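Side-chain contacts in putative rhamnosidase (Streptomyces avermitilis, PDB 3W5M), which hydrolyses terminal non-reducing alpha-L-rhamnose from citrus flavonoids such as naringin and rutin and from gum arabic, and binds L-rhamnose through a calcium-dependent module: residues K121-P126 with P419-A424; V181-V186 with V191-L196; V702-Y707 with A771-T776. One frame throughout, in Å; residues are numbered along the deposited sequence.

Contact 1 of 3, residues K121-P126 with P419-A424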
loop_
_atom_site.group_PDB
_atom_site.type_symbol
_atom_site.label_atom_id
_atom_site.label_comp_id
_atom_site.label_asym_id
_atom_site.label_seq_id
_atom_site.Cartn_x
_atom_site.Cartn_y
_atom_site.Cartn_z
ATOM N N LYS A 121 -2.613 22.009 18.491
ATOM C CA LYS A 121 -2.195 22.792 17.316
ATOM C C LYS A 121 -1.205 22.020 16.453
ATOM O O LYS A 121 -0.347 21.274 16.973
ATOM C CB LYS A 121 -1.511 24.105 17.729
ATOM C CG LYS A 121 -2.154 24.881 18.869
ATOM C CD LYS A 121 -3.501 25.461 18.511
ATOM C CE LYS A 121 -3.833 26.595 19.482
ATOM N NZ LYS A 121 -5.299 26.716 19.707
ATOM N N TRP A 122 -1.296 22.223 15.139
ATOM C CA TRP A 122 -0.318 21.648 14.230
ATOM C C TRP A 122 1.033 22.291 14.458
ATOM O O TRP A 122 1.154 23.521 14.436
ATOM C CB TRP A 122 -0.747 21.868 12.795
ATOM C CG TRP A 122 -1.933 21.066 12.411
ATOM C CD1 TRP A 122 -3.263 21.479 12.390
ATOM C CD2 TRP A 122 -1.924 19.712 11.978
ATOM N NE1 TRP A 122 -4.065 20.443 11.967
ATOM C CE2 TRP A 122 -3.270 19.355 11.687
ATOM C CE3 TRP A 122 -0.906 18.751 11.803
ATOM C CZ2 TRP A 122 -3.623 18.081 11.248
ATOM C CZ3 TRP A 122 -1.274 17.478 11.366
ATOM C CH2 TRP A 122 -2.614 17.161 11.096
ATOM N N ILE A 123 2.070 21.470 14.645
ATOM C CA ILE A 123 3.413 22.005 14.798
ATOM C C ILE A 123 4.421 21.327 13.869
ATOM O O ILE A 123 4.273 20.143 13.514
ATOM C CB ILE A 123 3.933 21.918 16.243
ATOM C CG1 ILE A 123 3.992 20.453 16.718
ATOM C CG2 ILE A 123 3.138 22.825 17.188
ATOM C CD1 ILE A 123 4.622 20.298 18.090
ATOM N N SER A 124 5.473 22.075 13.539
ATOM C CA SER A 124 6.562 21.624 12.658
ATOM C C SER A 124 7.889 21.992 13.302
ATOM O O SER A 124 7.944 22.935 14.089
ATOM C CB SER A 124 6.497 22.365 11.332
ATOM O OG SER A 124 5.504 21.857 10.469
ATOM N N ALA A 125 8.964 21.283 12.942
ATOM C CA ALA A 125 10.312 21.750 13.286
ATOM C C ALA A 125 10.580 23.068 12.529
ATOM O O ALA A 125 10.016 23.273 11.447
ATOM C CB ALA A 125 11.347 20.704 12.910
ATOM N N PRO A 126 11.419 23.965 13.096
ATOM C CA PRO A 126 11.677 25.260 12.450
ATOM C C PRO A 126 12.536 25.140 11.183
ATOM O O PRO A 126 13.094 24.061 10.919
ATOM C CB PRO A 126 12.404 26.039 13.555
ATOM C CG PRO A 126 13.147 24.973 14.291
ATOM C CD PRO A 126 12.180 23.832 14.357
ATOM N N PRO A 419 3.116 25.657 20.803
ATOM C CA PRO A 419 4.304 26.500 20.630
ATOM C C PRO A 419 5.413 26.241 21.638
ATOM O O PRO A 419 6.560 26.601 21.367
ATOM C CB PRO A 419 3.750 27.928 20.808
ATOM C CG PRO A 419 2.280 27.808 20.466
ATOM C CD PRO A 419 1.909 26.474 21.066
ATOM N N ASP A 420 5.091 25.617 22.772
ATOM C CA ASP A 420 6.094 25.381 23.806
ATOM C C ASP A 420 7.002 24.142 23.524
ATOM O O ASP A 420 7.993 23.909 24.232
ATOM C CB ASP A 420 5.451 25.344 25.204
ATOM C CG ASP A 420 4.146 24.496 25.273
ATOM O OD1 ASP A 420 3.527 24.117 24.223
ATOM O OD2 ASP A 420 3.717 24.231 26.423
ATOM N N TRP A 421 6.684 23.354 22.492
ATOM C CA TRP A 421 7.512 22.182 22.148
ATOM C C TRP A 421 8.869 22.598 21.572
ATOM O O TRP A 421 9.032 23.695 21.023
ATOM C CB TRP A 421 6.758 21.276 21.118
ATOM C CG TRP A 421 5.624 20.464 21.719
ATOM C CD1 TRP A 421 4.586 20.929 22.518
ATOM C CD2 TRP A 421 5.383 19.071 21.533
ATOM N NE1 TRP A 421 3.746 19.901 22.853
ATOM C CE2 TRP A 421 4.214 18.745 22.263
ATOM C CE3 TRP A 421 6.058 18.048 20.830
ATOM C CZ2 TRP A 421 3.693 17.451 22.297
ATOM C CZ3 TRP A 421 5.529 16.766 20.857
ATOM C CH2 TRP A 421 4.368 16.475 21.588
ATOM N N ARG A 422 9.861 21.710 21.668
ATOM C CA ARG A 422 11.197 22.012 21.181
ATOM C C ARG A 422 11.641 20.919 20.195
ATOM O O ARG A 422 11.141 19.819 20.267
ATOM C CB ARG A 422 12.150 22.146 22.375
ATOM C CG ARG A 422 11.768 23.386 23.189
ATOM C CD ARG A 422 12.604 23.609 24.423
ATOM N NE ARG A 422 13.965 24.054 24.140
ATOM C CZ ARG A 422 14.309 25.236 23.630
ATOM N NH1 ARG A 422 13.391 26.135 23.287
ATOM N NH2 ARG A 422 15.592 25.514 23.457
ATOM N N ALA A 423 12.547 21.277 19.302
ATOM C CA ALA A 423 12.956 20.445 18.170
ATOM C C ALA A 423 14.457 20.385 17.987
ATOM O O ALA A 423 15.187 21.338 18.325
ATOM C CB ALA A 423 12.267 20.926 16.892
ATOM N N ALA A 424 14.926 19.256 17.445
ATOM C CA ALA A 424 16.341 19.043 17.105
ATOM C C ALA A 424 16.403 18.097 15.923
ATOM O O ALA A 424 15.452 17.325 15.701
ATOM C CB ALA A 424 17.095 18.454 18.271
#

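Contact 2 of 3, residues V181-V186 with V191-L196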
loop_
_atom_site.group_PDB
_atom_site.type_symbol
_atom_site.label_atom_id
_atom_site.label_comp_id
_atom_site.label_asym_id
_atom_site.label_seq_id
_atom_site.Cartn_x
_atom_site.Cartn_y
_atom_site.Cartn_z
ATOM N N VAL A 181 25.540 20.104 -16.214
ATOM C CA VAL A 181 26.272 19.228 -15.278
ATOM C C VAL A 181 27.485 19.927 -14.677
ATOM O O VAL A 181 27.951 20.951 -15.211
ATOM C CB VAL A 181 26.763 17.909 -15.941
ATOM C CG1 VAL A 181 25.593 17.021 -16.354
ATOM C CG2 VAL A 181 27.701 18.181 -17.117
ATOM N N TYR A 182 28.018 19.355 -13.596
ATOM C CA TYR A 182 29.156 19.952 -12.899
ATOM C C TYR A 182 30.077 18.875 -12.315
ATOM O O TYR A 182 29.666 17.723 -12.143
ATOM C CB TYR A 182 28.685 20.908 -11.802
ATOM C CG TYR A 182 27.882 20.220 -10.725
ATOM C CD1 TYR A 182 28.513 19.541 -9.688
ATOM C CD2 TYR A 182 26.488 20.218 -10.760
ATOM C CE1 TYR A 182 27.783 18.881 -8.710
ATOM C CE2 TYR A 182 25.747 19.570 -9.778
ATOM C CZ TYR A 182 26.406 18.906 -8.751
ATOM O OH TYR A 182 25.675 18.249 -7.789
ATOM N N ALA A 183 31.325 19.254 -12.033
ATOM C CA ALA A 183 32.221 18.454 -11.187
ATOM C C ALA A 183 32.964 19.454 -10.301
ATOM O O ALA A 183 33.630 20.358 -10.802
ATOM C CB ALA A 183 33.195 17.649 -12.033
ATOM N N VAL A 184 32.789 19.336 -8.994
ATOM C CA VAL A 184 33.360 20.301 -8.069
ATOM C C VAL A 184 34.395 19.633 -7.148
ATOM O O VAL A 184 34.219 18.467 -6.740
ATOM C CB VAL A 184 32.252 21.058 -7.283
ATOM C CG1 VAL A 184 31.268 20.080 -6.635
ATOM C CG2 VAL A 184 32.863 22.000 -6.266
ATOM N N SER A 185 35.466 20.374 -6.876
ATOM C CA SER A 185 36.559 19.942 -5.998
ATOM C C SER A 185 36.916 20.998 -4.962
ATOM O O SER A 185 36.704 22.198 -5.173
ATOM C CB SER A 185 37.784 19.563 -6.833
ATOM O OG SER A 185 38.307 20.686 -7.527
ATOM N N VAL A 186 37.472 20.540 -3.839
ATOM C CA VAL A 186 38.102 21.399 -2.860
ATOM C C VAL A 186 39.574 20.992 -2.659
ATOM O O VAL A 186 39.866 19.813 -2.432
ATOM C CB VAL A 186 37.381 21.349 -1.494
ATOM C CG1 VAL A 186 37.991 22.395 -0.570
ATOM C CG2 VAL A 186 35.880 21.595 -1.653
ATOM N N VAL A 191 34.527 16.520 -4.757
ATOM C CA VAL A 191 33.572 16.245 -3.686
ATOM C C VAL A 191 32.170 15.904 -4.202
ATOM O O VAL A 191 31.353 15.374 -3.445
ATOM C CB VAL A 191 33.509 17.369 -2.629
ATOM C CG1 VAL A 191 34.885 17.595 -2.011
ATOM C CG2 VAL A 191 32.939 18.675 -3.213
ATOM N N ALA A 192 31.897 16.202 -5.474
ATOM C CA ALA A 192 30.602 15.900 -6.093
ATOM C C ALA A 192 30.679 16.122 -7.596
ATOM O O ALA A 192 31.458 16.953 -8.065
ATOM C CB ALA A 192 29.513 16.791 -5.503
ATOM N N ARG A 193 29.853 15.385 -8.330
ATOM C CA ARG A 193 29.672 15.573 -9.771
ATOM C C ARG A 193 28.330 15.040 -10.229
ATOM O O ARG A 193 27.715 14.215 -9.559
ATOM C CB ARG A 193 30.783 14.892 -10.582
ATOM C CG ARG A 193 30.728 13.371 -10.596
ATOM C CD ARG A 193 31.363 12.772 -11.855
ATOM N NE ARG A 193 32.761 13.170 -12.013
ATOM C CZ ARG A 193 33.243 13.942 -12.991
ATOM N NH1 ARG A 193 32.451 14.407 -13.954
ATOM N NH2 ARG A 193 34.533 14.241 -13.011
ATOM N N THR A 194 27.872 15.549 -11.364
ATOM C CA THR A 194 26.754 14.985 -12.119
ATOM C C THR A 194 27.245 14.674 -13.523
ATOM O O THR A 194 28.257 15.232 -13.965
ATOM C CB THR A 194 25.522 15.911 -12.149
ATOM O OG1 THR A 194 25.916 17.248 -12.502
ATOM C CG2 THR A 194 24.878 15.950 -10.783
ATOM N N ASP A 195 26.569 13.764 -14.222
ATOM C CA ASP A 195 27.104 13.262 -15.506
ATOM C C ASP A 195 26.176 13.546 -16.690
ATOM O O ASP A 195 24.953 13.407 -16.569
ATOM C CB ASP A 195 27.451 11.768 -15.402
ATOM C CG ASP A 195 28.500 11.484 -14.321
ATOM O OD1 ASP A 195 29.683 11.861 -14.492
ATOM O OD2 ASP A 195 28.136 10.888 -13.283
ATOM N N LEU A 196 26.766 13.956 -17.819
ATOM C CA LEU A 196 25.994 14.380 -19.001
ATOM C C LEU A 196 25.012 13.325 -19.498
ATOM O O LEU A 196 23.853 13.642 -19.792
ATOM C CB LEU A 196 26.907 14.854 -20.150
ATOM C CG LEU A 196 27.173 16.362 -20.333
ATOM C CD1 LEU A 196 27.987 16.634 -21.592
ATOM C CD2 LEU A 196 25.878 17.171 -20.353
HETATM O O HOH W 1 25.966 15.667 -7.159
#

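Contact 3 of 3, residues V702-Y707 with A771-T776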
loop_
_atom_site.group_PDB
_atom_site.type_symbol
_atom_site.label_atom_id
_atom_site.label_comp_id
_atom_site.label_asym_id
_atom_site.label_seq_id
_atom_site.Cartn_x
_atom_site.Cartn_y
_atom_site.Cartn_z
ATOM N N VAL A 702 -15.444 -3.063 -7.070
ATOM C CA VAL A 702 -14.858 -3.303 -5.741
ATOM C C VAL A 702 -15.945 -3.278 -4.615
ATOM O O VAL A 702 -15.953 -4.164 -3.749
ATOM C CB VAL A 702 -13.647 -2.383 -5.494
ATOM C CG1 VAL A 702 -13.113 -2.620 -4.103
ATOM C CG2 VAL A 702 -12.506 -2.713 -6.485
ATOM N N PRO A 703 -16.876 -2.297 -4.632
ATOM C CA PRO A 703 -17.998 -2.422 -3.692
ATOM C C PRO A 703 -18.769 -3.716 -3.889
ATOM O O PRO A 703 -19.173 -4.373 -2.920
ATOM C CB PRO A 703 -18.859 -1.196 -4.005
ATOM C CG PRO A 703 -17.883 -0.195 -4.525
ATOM C CD PRO A 703 -16.856 -0.973 -5.277
ATOM N N TRP A 704 -18.976 -4.125 -5.150
ATOM C CA TRP A 704 -19.704 -5.361 -5.370
ATOM C C TRP A 704 -18.949 -6.573 -4.854
ATOM O O TRP A 704 -19.537 -7.469 -4.243
ATOM C CB TRP A 704 -20.052 -5.551 -6.863
ATOM C CG TRP A 704 -20.975 -6.703 -7.064
ATOM C CD1 TRP A 704 -20.683 -7.903 -7.649
ATOM C CD2 TRP A 704 -22.349 -6.779 -6.648
ATOM N NE1 TRP A 704 -21.799 -8.723 -7.641
ATOM C CE2 TRP A 704 -22.834 -8.064 -7.033
ATOM C CE3 TRP A 704 -23.222 -5.886 -5.991
ATOM C CZ2 TRP A 704 -24.149 -8.485 -6.774
ATOM C CZ3 TRP A 704 -24.545 -6.304 -5.736
ATOM C CH2 TRP A 704 -24.988 -7.595 -6.136
ATOM N N ALA A 705 -17.642 -6.604 -5.095
ATOM C CA ALA A 705 -16.827 -7.690 -4.574
ATOM C C ALA A 705 -16.896 -7.761 -3.029
ATOM O O ALA A 705 -17.014 -8.851 -2.474
ATOM C CB ALA A 705 -15.382 -7.571 -5.093
ATOM N N LEU A 706 -16.866 -6.615 -2.348
ATOM C CA LEU A 706 -16.980 -6.599 -0.868
ATOM C C LEU A 706 -18.369 -7.060 -0.450
ATOM O O LEU A 706 -18.526 -7.823 0.474
ATOM C CB LEU A 706 -16.693 -5.227 -0.276
ATOM C CG LEU A 706 -15.301 -4.593 -0.454
ATOM C CD1 LEU A 706 -15.191 -3.180 0.106
ATOM C CD2 LEU A 706 -14.202 -5.472 0.176
ATOM N N TYR A 707 -19.377 -6.648 -1.192
ATOM C CA TYR A 707 -20.716 -7.112 -0.881
ATOM C C TYR A 707 -20.866 -8.644 -1.010
ATOM O O TYR A 707 -21.418 -9.304 -0.112
ATOM C CB TYR A 707 -21.752 -6.359 -1.710
ATOM C CG TYR A 707 -23.133 -6.833 -1.393
ATOM C CD1 TYR A 707 -23.707 -6.534 -0.145
ATOM C CD2 TYR A 707 -23.865 -7.597 -2.299
ATOM C CE1 TYR A 707 -24.983 -6.967 0.176
ATOM C CE2 TYR A 707 -25.151 -8.027 -1.986
ATOM C CZ TYR A 707 -25.689 -7.708 -0.743
ATOM O OH TYR A 707 -26.959 -8.122 -0.379
ATOM N N ALA A 771 -24.765 -1.884 -11.234
ATOM C CA ALA A 771 -25.551 -0.847 -10.584
ATOM C C ALA A 771 -27.005 -1.320 -10.364
ATOM O O ALA A 771 -27.599 -1.025 -9.327
ATOM C CB ALA A 771 -25.501 0.457 -11.362
ATOM N N ALA A 772 -27.564 -2.074 -11.322
ATOM C CA ALA A 772 -28.926 -2.612 -11.145
ATOM C C ALA A 772 -28.974 -3.620 -10.001
ATOM O O ALA A 772 -29.939 -3.648 -9.228
ATOM C CB ALA A 772 -29.451 -3.246 -12.439
ATOM N N ARG A 773 -27.933 -4.438 -9.890
ATOM C CA ARG A 773 -27.833 -5.432 -8.837
ATOM C C ARG A 773 -27.750 -4.738 -7.472
ATOM O O ARG A 773 -28.392 -5.190 -6.517
ATOM C CB ARG A 773 -26.642 -6.363 -9.075
ATOM C CG ARG A 773 -26.783 -7.280 -10.295
ATOM C CD ARG A 773 -25.673 -8.319 -10.304
ATOM N NE ARG A 773 -25.152 -8.585 -11.646
ATOM C CZ ARG A 773 -24.029 -9.261 -11.885
ATOM N NH1 ARG A 773 -23.302 -9.751 -10.869
ATOM N NH2 ARG A 773 -23.633 -9.455 -13.140
ATOM N N MET A 774 -26.986 -3.645 -7.397
ATOM C CA MET A 774 -26.857 -2.849 -6.156
ATOM C C MET A 774 -28.188 -2.216 -5.756
ATOM O O MET A 774 -28.591 -2.295 -4.585
ATOM C CB MET A 774 -25.823 -1.730 -6.317
ATOM C CG MET A 774 -24.397 -2.234 -6.482
ATOM S SD MET A 774 -23.252 -0.847 -6.581
ATOM C CE MET A 774 -21.715 -1.709 -6.902
ATOM N N ALA A 775 -28.853 -1.569 -6.722
ATOM C CA ALA A 775 -30.140 -0.913 -6.475
ATOM C C ALA A 775 -31.092 -1.942 -5.894
ATOM O O ALA A 775 -31.816 -1.661 -4.919
ATOM C CB ALA A 775 -30.702 -0.321 -7.771
ATOM N N THR A 776 -31.076 -3.132 -6.493
ATOM C CA THR A 776 -31.922 -4.254 -6.090
ATOM C C THR A 776 -31.625 -4.692 -4.644
ATOM O O THR A 776 -32.535 -4.781 -3.828
ATOM C CB THR A 776 -31.795 -5.431 -7.087
ATOM O OG1 THR A 776 -32.269 -5.002 -8.373
ATOM C CG2 THR A 776 -32.597 -6.638 -6.659
#

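Contact 1 of 3, residues K121-P126 with P419-A424
The indole nitrogen NE1 of Trp421, whose ring meets Ile123, is hydrogen-bonded to Thr416 O. This bond ties down the polar corner of the ring, while the part nearer its CB takes the contact. No hydrogen bond joins 121-126 directly to 419-424.

The methyl CD1 of Ile123 does the touching. It is 3.7 Å from CD2 of Trp421 and 3.8 Å from CB of Trp421. The methyl sits 3.5 Å above the indole plane, off the ring centre. It therefore rests near the root of the indole, by the CG-CD2 bond, and not over the middle of the ring system. The two side chains cross at about a right angle. In Ile123, CG1 is tucked over the backbone, flanked by N and C (chi1 61°). The chain then runs extended (chi2 175°), which carries CD1 out to the tryptophan. His307 stacks on the indole, and Leu305 and Val461 also touch Trp421 in this buried apolar setting. The carboxylate of Asp420 borders the ring, in plane, with OD1 3.8 Å from CD1 of Trp421.

Further along, Ala423 turns its CB toward Ala125 and the adjoining Pro126. This methyl is 4.1 Å from Ala125 CB and 3.9 Å from Pro126 CD. The backbones come close here, with CA atoms 5.7 Å apart for Ala125 and Ala423. Short side chains suit that spacing. Pro126 is the N-cap of helix 127-130.

Strands 123-124 and 422-424 belong to one antiparallel sheet, on either side of strand 459-463, and Ile123, Ala125, Trp421 and Ala423 meet across that strand. Trp421 also touches Leu399 of strand 398-407, in a second sheet, which is consistent with the interior of a beta-sandwich.

Contact 2 of 3, residues V181-V186 with V191-L196
Strands 181-186 and 191-193 run antiparallel, 4.8 Å apart at 169°, with Val191 and Ala192 both opposite Val184 in a classic beta bulge. Val184 O takes a bond from Val191 N at 2.8 Å and a weak one from Ala192 N. Val184 N gives a nearly straight bond to Ala192 O (171° at the hydrogen).

Beyond the strand, Thr194 carries on the pairing with its side chain. Its OG1 accepts from Tyr182 N at 3.2 Å, while Thr194 N bonds to Tyr182 O. The same OG1 lies over one face of the Tyr182 ring, 3.4 Å above the plane and off the ring centre, with Thr194 CG2 3.9 Å from Tyr182 CE2. The phenol OH of Tyr182 meets a water at 2.7 Å, and that water donates weakly to Arg193 O. With an alanine in place of Tyr182, the water on Arg193 O would probably lose its hydroxyl partner and Thr194 the ring its OG1 and CG2 lie against.

Arg193 folds back, bent at chi3 (58°), and lays one face of its guanidinium over Ala183 CB. Its NH2 is held by a salt bridge to Glu190. Val181 CG2 packs across Leu196 CG at 3.7 Å, though Leu196 is poorly ordered.

The modelled Leu196 side chain is about 4 Å from that of Asn180, a calcium ligand, though its position is uncertain. The contact is a bulged beta hairpin at the border of a sheet in the rhamnose-binding module CBM67.

Contact 3 of 3, residues V702-Y707 with A771-T776
Apolar packing carries most of this contact, and Trp704 is at its centre. Its six-membered ring reaches across to helix 771-776. CG is set anti to the backbone N (chi1 -171°), which sends the indole toward Arg773 and Met774. Trp704 CH2 is 3.6 Å from Arg773 CB. Trp704 CE3 is 3.9 Å from Met774 CG. Both neighbours meet the six-membered ring mainly through aliphatic carbons. Arg773 crosses Trp704 at about a right angle, with its CD 3.8 Å from Trp704 CZ2.

Met774 lies alongside the tryptophan, and the two side chains slide past each other in opposite directions. Beyond CG the methionine is fully extended (chi2 -177°). Its methyl CE thus reaches the 702-707 helix at Pro703, 4.1 Å from Pro703 CB. Pro703 sits at a kink in that helix, where its nitrogen can give no bond to the preceding turn. The same proline also touches Ala719 and Leu665 of neighbouring helices.

No polar bond crosses between the segments. The guanidinium and indole planes are 82° apart. Arg773 NH1 comes within 3.7 Å of Trp704 NE1 without a hydrogen bond. The charge has its partner elsewhere, in a salt bridge from NH2 to Asp769. Nearby, Tyr707 OH is hydrogen-bonded to Glu777, which adds a polar tie between helices 698-710 and 756-777.

The segment axes are 11.0 Å apart at their closest, so long side chains must bridge the distance. Both helices belong to the catalytic (alpha/alpha)6-barrel region. Their association here rests on Trp704 and Pro703 packed against the carbons of Arg773 and the Met774 chain, while the arginine charge is directed along its own helix.

The three contacts are well separated. Contact 2 falls, in sequence, between the two segments of contact 1, yet their nearest atoms are about 23 Å apart. Contact 3 follows both along the chain. Its centre is about 47 Å from that of contact 1 and about 58 Å from that of contact 2, which is on the opposite side of the chain's centre. Only contact 2 is near an annotated site: the Leu196 side chain is about 8 Å from the bound calcium ion. Contact 3 shares the family domain of Glu636 and Glu895, the assigned proton donor and acceptor, but lies away from them. Contact 1 also lies away from the annotated sites.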